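Local atomic coordinates of ATP-dependent DNA helicase (Mycobacterium smegmatis, PDB entry 5V9X), a protein that unwinds RNA:DNA duplexes as an ATP-dependent helicase that tracks 3'-to-5' along single-stranded DNA. Residues A[711-723]-A[755-769]. Residues are numbered along the deposited sequence; the frame is centred on the assembly and turned at random.
Sequences GPLALAVGRRLRE and FVFDADEIEPIVTAE
R720 of helix 707-725 lies across the ring of F757, in the loop leading into helix 759-769. Its CB stands off, 4.5 Å from F757 CZ; CG draws nearer, and CD comes to 3.8 Å from F757 CZ. NE lies above the CE2-CZ bond, 3.5 Å from F757 CE2, and R720 CZ sits 3.6 Å from the ring centroid. The guanidinium is thus stacked nearly parallel to the ring (planes 8° apart), a cation-pi contact. At the tip, NH1 and NH2 donate moderately bent bonds to V756 O, 3.2 and 3.1 Å away. That oxygen lies near the guanidinium plane; NH1 approaches in the carbonyl plane, NH2 from above it. Arginine suits the place because its flat cation can stack and donate at once.

Phenylalanine offers two faces: the other takes the methyl of A716, a CH-pi contact with CB 3.9 Å from the ring centroid. So small a residue is consistent with segment axes approaching to 9.0 Å and crossing at 82°. I765 CG2 packs on the same methyl, and P712 meets V766. L713 CD1 lies against F755 O, V717 CG2 against F755 CD1; F755 continues onto V699, L701, I738 and V740 of the neighbouring sheet.

E769, bent at chi2 (-56°), brings its carboxylate round to two arginines: OE1 salt-bridges R722 NH2, while OE2 faces R719, its place doubtful. Stacking and hydrogen bonds thus hold the loop, and charge attraction probably secures the helix end.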
loop_
_atom_site.group_PDB
_atom_site.type_symbol
_atom_site.label_atom_id
_atom_site.label_comp_id
_atom_site.label_asym_id
_atom_site.label_seq_id
_atom_site.Cartn_x
_atom_site.Cartn_y
_atom_site.Cartn_z
ATOM N N GLY A 711 16.626 2.848 -9.111
ATOM C CA GLY A 711 17.032 3.820 -8.124
ATOM C C GLY A 711 18.498 3.690 -7.763
ATOM O O GLY A 711 19.295 4.606 -7.990
ATOM N N PRO A 712 18.889 2.542 -7.198
ATOM C CA PRO A 712 20.305 2.357 -6.849
ATOM C C PRO A 712 21.218 2.304 -8.059
ATOM O O PRO A 712 22.390 2.686 -7.952
ATOM C CB PRO A 712 20.306 1.028 -6.084
ATOM C CG PRO A 712 19.128 0.293 -6.626
ATOM C CD PRO A 712 18.086 1.354 -6.858
ATOM N N LEU A 713 20.723 1.832 -9.206
ATOM C CA LEU A 713 21.551 1.826 -10.407
ATOM C C LEU A 713 21.890 3.241 -10.854
ATOM O O LEU A 713 22.999 3.482 -11.346
ATOM C CB LEU A 713 20.851 1.059 -11.531
ATOM C CG LEU A 713 21.630 0.942 -12.845
ATOM C CD1 LEU A 713 23.023 0.387 -12.597
ATOM C CD2 LEU A 713 20.880 0.079 -13.844
ATOM N N ALA A 714 20.963 4.187 -10.679
ATOM C CA ALA A 714 21.263 5.578 -10.997
ATOM C C ALA A 714 22.330 6.147 -10.071
ATOM O O ALA A 714 23.145 6.971 -10.502
ATOM C CB ALA A 714 19.989 6.420 -10.929
ATOM N N LEU A 715 22.339 5.727 -8.802
ATOM C CA LEU A 715 23.408 6.134 -7.894
ATOM C C LEU A 715 24.768 5.703 -8.421
ATOM O O LEU A 715 25.729 6.481 -8.392
ATOM C CB LEU A 715 23.174 5.540 -6.504
ATOM C CG LEU A 715 21.949 5.989 -5.710
ATOM C CD1 LEU A 715 21.820 5.164 -4.442
ATOM C CD2 LEU A 715 22.047 7.466 -5.380
ATOM N N ALA A 716 24.869 4.463 -8.902
ATOM C CA ALA A 716 26.141 3.961 -9.409
ATOM C C ALA A 716 26.558 4.700 -10.673
ATOM O O ALA A 716 27.721 5.091 -10.820
ATOM C CB ALA A 716 26.041 2.458 -9.667
ATOM N N VAL A 717 25.616 4.895 -11.601
ATOM C CA VAL A 717 25.907 5.648 -12.818
ATOM C C VAL A 717 26.327 7.072 -12.476
ATOM O O VAL A 717 27.254 7.625 -13.082
ATOM C CB VAL A 717 24.685 5.630 -13.758
ATOM C CG1 VAL A 717 24.917 6.530 -14.959
ATOM C CG2 VAL A 717 24.380 4.207 -14.206
ATOM N N GLY A 718 25.655 7.686 -11.500
ATOM C CA GLY A 718 26.010 9.040 -11.107
ATOM C C GLY A 718 27.435 9.140 -10.603
ATOM O O GLY A 718 28.183 10.040 -10.993
ATOM N N ARG A 719 27.830 8.211 -9.727
ATOM C CA ARG A 719 29.199 8.191 -9.217
ATOM C C ARG A 719 30.206 8.132 -10.356
ATOM O O ARG A 719 31.171 8.902 -10.391
ATOM C CB ARG A 719 29.390 7.001 -8.275
ATOM C CG ARG A 719 30.778 6.915 -7.659
ATOM C CD ARG A 719 31.005 5.573 -6.989
ATOM N NE ARG A 719 32.152 5.601 -6.087
ATOM C CZ ARG A 719 32.058 5.649 -4.762
ATOM N NH1 ARG A 719 30.866 5.665 -4.181
ATOM N NH2 ARG A 719 33.155 5.673 -4.017
ATOM N N ARG A 720 29.988 7.222 -11.308
ATOM C CA ARG A 720 30.890 7.106 -12.448
ATOM C C ARG A 720 30.852 8.350 -13.323
ATOM O O ARG A 720 31.894 8.804 -13.812
ATOM C CB ARG A 720 30.523 5.882 -13.278
ATOM C CG ARG A 720 31.484 4.733 -13.157
ATOM C CD ARG A 720 31.233 3.775 -14.288
ATOM N NE ARG A 720 31.588 2.410 -13.938
ATOM C CZ ARG A 720 31.040 1.344 -14.506
ATOM N NH1 ARG A 720 31.412 0.126 -14.139
ATOM N NH2 ARG A 720 30.108 1.501 -15.436
ATOM N N LEU A 721 29.658 8.904 -13.541
ATOM C CA LEU A 721 29.510 10.037 -14.448
ATOM C C LEU A 721 30.360 11.220 -13.995
ATOM O O LEU A 721 31.062 11.840 -14.802
ATOM C CB LEU A 721 28.036 10.427 -14.545
ATOM C CG LEU A 721 27.475 10.750 -15.930
ATOM C CD1 LEU A 721 27.955 9.740 -16.959
ATOM C CD2 LEU A 721 25.958 10.764 -15.872
ATOM N N ARG A 722 30.321 11.539 -12.702
ATOM C CA ARG A 722 31.134 12.633 -12.189
ATOM C C ARG A 722 32.572 12.221 -11.902
ATOM O O ARG A 722 33.418 13.098 -11.695
ATOM C CB ARG A 722 30.494 13.214 -10.927
ATOM C CG ARG A 722 30.309 12.215 -9.807
ATOM C CD ARG A 722 29.605 12.850 -8.624
ATOM N NE ARG A 722 29.656 11.988 -7.449
ATOM C CZ ARG A 722 28.705 11.125 -7.112
ATOM N NH1 ARG A 722 27.614 11.007 -7.857
ATOM N NH2 ARG A 722 28.843 10.381 -6.023
ATOM N N GLU A 723 32.875 10.923 -11.885
ATOM C CA GLU A 723 34.250 10.458 -11.720
ATOM C C GLU A 723 34.923 10.220 -13.069
ATOM O O GLU A 723 35.983 10.788 -13.352
ATOM C CB GLU A 723 34.289 9.178 -10.877
ATOM C CG GLU A 723 34.134 9.393 -9.381
ATOM C CD GLU A 723 34.355 8.118 -8.589
ATOM O OE1 GLU A 723 34.615 7.066 -9.211
ATOM O OE2 GLU A 723 34.271 8.169 -7.343
ATOM N N PHE A 755 26.162 1.758 -17.848
ATOM C CA PHE A 755 25.202 1.148 -16.939
ATOM C C PHE A 755 25.669 -0.185 -16.370
ATOM O O PHE A 755 25.152 -0.611 -15.331
ATOM C CB PHE A 755 23.860 0.949 -17.651
ATOM C CG PHE A 755 23.298 2.208 -18.249
ATOM C CD1 PHE A 755 22.614 3.123 -17.461
ATOM C CD2 PHE A 755 23.454 2.480 -19.600
ATOM C CE1 PHE A 755 22.098 4.285 -18.012
ATOM C CE2 PHE A 755 22.940 3.640 -20.155
ATOM C CZ PHE A 755 22.261 4.544 -19.360
ATOM N N VAL A 756 26.632 -0.842 -17.011
ATOM C CA VAL A 756 27.027 -2.195 -16.632
ATOM C C VAL A 756 28.049 -2.135 -15.505
ATOM O O VAL A 756 29.060 -1.430 -15.601
ATOM C CB VAL A 756 27.589 -2.952 -17.844
ATOM C CG1 VAL A 756 28.004 -4.361 -17.447
ATOM C CG2 VAL A 756 26.563 -2.982 -18.959
ATOM N N PHE A 757 27.788 -2.884 -14.434
ATOM C CA PHE A 757 28.687 -2.991 -13.295
ATOM C C PHE A 757 28.894 -4.459 -12.946
ATOM O O PHE A 757 28.091 -5.324 -13.305
ATOM C CB PHE A 757 28.142 -2.244 -12.071
ATOM C CG PHE A 757 28.238 -0.748 -12.172
ATOM C CD1 PHE A 757 27.355 -0.032 -12.966
ATOM C CD2 PHE A 757 29.201 -0.055 -11.458
ATOM C CE1 PHE A 757 27.443 1.346 -13.056
ATOM C CE2 PHE A 757 29.293 1.322 -11.542
ATOM C CZ PHE A 757 28.413 2.023 -12.342
ATOM N N ASP A 758 29.986 -4.731 -12.234
ATOM C CA ASP A 758 30.229 -6.076 -11.731
ATOM C C ASP A 758 29.299 -6.379 -10.563
ATOM O O ASP A 758 28.912 -5.488 -9.802
ATOM C CB ASP A 758 31.688 -6.234 -11.303
ATOM C CG ASP A 758 32.623 -6.457 -12.479
ATOM O OD1 ASP A 758 32.267 -7.240 -13.386
ATOM O OD2 ASP A 758 33.715 -5.849 -12.498
ATOM N N ALA A 759 28.935 -7.659 -10.430
ATOM C CA ALA A 759 27.976 -8.054 -9.402
ATOM C C ALA A 759 28.488 -7.731 -8.005
ATOM O O ALA A 759 27.726 -7.271 -7.147
ATOM C CB ALA A 759 27.655 -9.543 -9.528
ATOM N N ASP A 760 29.779 -7.959 -7.756
ATOM C CA ASP A 760 30.369 -7.646 -6.459
ATOM C C ASP A 760 30.703 -6.169 -6.301
ATOM O O ASP A 760 31.091 -5.751 -5.205
ATOM C CB ASP A 760 31.631 -8.486 -6.238
ATOM C CG ASP A 760 32.623 -8.359 -7.376
ATOM O OD1 ASP A 760 32.182 -8.205 -8.535
ATOM O OD2 ASP A 760 33.844 -8.411 -7.114
ATOM N N GLU A 761 30.565 -5.374 -7.360
ATOM C CA GLU A 761 30.794 -3.938 -7.298
ATOM C C GLU A 761 29.568 -3.166 -6.821
ATOM O O GLU A 761 29.714 -2.048 -6.315
ATOM C CB GLU A 761 31.207 -3.429 -8.686
ATOM C CG GLU A 761 32.191 -2.270 -8.702
ATOM C CD GLU A 761 32.586 -1.875 -10.117
ATOM O OE1 GLU A 761 32.152 -2.560 -11.069
ATOM O OE2 GLU A 761 33.325 -0.882 -10.280
ATOM N N ILE A 762 28.378 -3.755 -6.953
ATOM C CA ILE A 762 27.131 -3.009 -6.792
ATOM C C ILE A 762 26.924 -2.598 -5.339
ATOM O O ILE A 762 26.881 -1.406 -5.017
ATOM C CB ILE A 762 25.941 -3.834 -7.310
ATOM C CG1 ILE A 762 25.934 -3.845 -8.839
ATOM C CG2 ILE A 762 24.636 -3.283 -6.769
ATOM C CD1 ILE A 762 25.641 -2.499 -9.457
ATOM N N GLU A 763 26.780 -3.580 -4.447
ATOM C CA GLU A 763 26.369 -3.289 -3.074
ATOM C C GLU A 763 27.286 -2.308 -2.346
ATOM O O GLU A 763 26.761 -1.451 -1.614
ATOM C CB GLU A 763 26.233 -4.602 -2.291
ATOM C CG GLU A 763 25.844 -4.417 -0.835
ATOM C CD GLU A 763 25.082 -5.604 -0.277
ATOM O OE1 GLU A 763 24.494 -6.362 -1.078
ATOM O OE2 GLU A 763 25.070 -5.778 0.961
ATOM N N PRO A 764 28.617 -2.355 -2.490
ATOM C CA PRO A 764 29.432 -1.314 -1.839
ATOM C C PRO A 764 29.175 0.077 -2.391
ATOM O O PRO A 764 29.087 1.036 -1.613
ATOM C CB PRO A 764 30.870 -1.776 -2.110
ATOM C CG PRO A 764 30.761 -3.229 -2.370
ATOM C CD PRO A 764 29.461 -3.407 -3.080
ATOM N N ILE A 765 29.056 0.210 -3.714
ATOM C CA ILE A 765 28.815 1.518 -4.324
ATOM C C ILE A 765 27.527 2.130 -3.787
ATOM O O ILE A 765 27.503 3.287 -3.350
ATOM C CB ILE A 765 28.780 1.394 -5.858
ATOM C CG1 ILE A 765 30.181 1.145 -6.417
ATOM C CG2 ILE A 765 28.159 2.636 -6.485
ATOM C CD1 ILE A 765 30.193 0.830 -7.898
ATOM N N VAL A 766 26.437 1.359 -3.818
ATOM C CA VAL A 766 25.147 1.866 -3.357
ATOM C C VAL A 766 25.232 2.300 -1.898
ATOM O O VAL A 766 24.619 3.297 -1.494
ATOM C CB VAL A 766 24.051 0.805 -3.575
ATOM C CG1 VAL A 766 22.750 1.232 -2.919
ATOM C CG2 VAL A 766 23.836 0.569 -5.062
ATOM N N THR A 767 26.008 1.573 -1.091
ATOM C CA THR A 767 26.151 1.933 0.317
ATOM C C THR A 767 26.872 3.266 0.478
ATOM O O THR A 767 26.543 4.051 1.376
ATOM C CB THR A 767 26.892 0.827 1.068
ATOM O OG1 THR A 767 26.212 -0.417 0.873
ATOM C CG2 THR A 767 26.942 1.127 2.559
ATOM N N ALA A 768 27.845 3.547 -0.390
ATOM C CA ALA A 768 28.613 4.781 -0.273
ATOM C C ALA A 768 27.858 5.991 -0.809
ATOM O O ALA A 768 28.093 7.115 -0.350
ATOM C CB ALA A 768 29.950 4.637 -1.003
ATOM N N GLU A 769 26.951 5.789 -1.763
ATOM C CA GLU A 769 26.284 6.906 -2.421
ATOM C C GLU A 769 24.954 7.274 -1.785
ATOM O O GLU A 769 24.525 8.429 -1.901
ATOM C CB GLU A 769 26.060 6.587 -3.902
ATOM C CG GLU A 769 27.345 6.431 -4.687
ATOM C CD GLU A 769 28.231 7.652 -4.578
ATOM O OE1 GLU A 769 27.694 8.781 -4.570
ATOM O OE2 GLU A 769 29.465 7.485 -4.491
#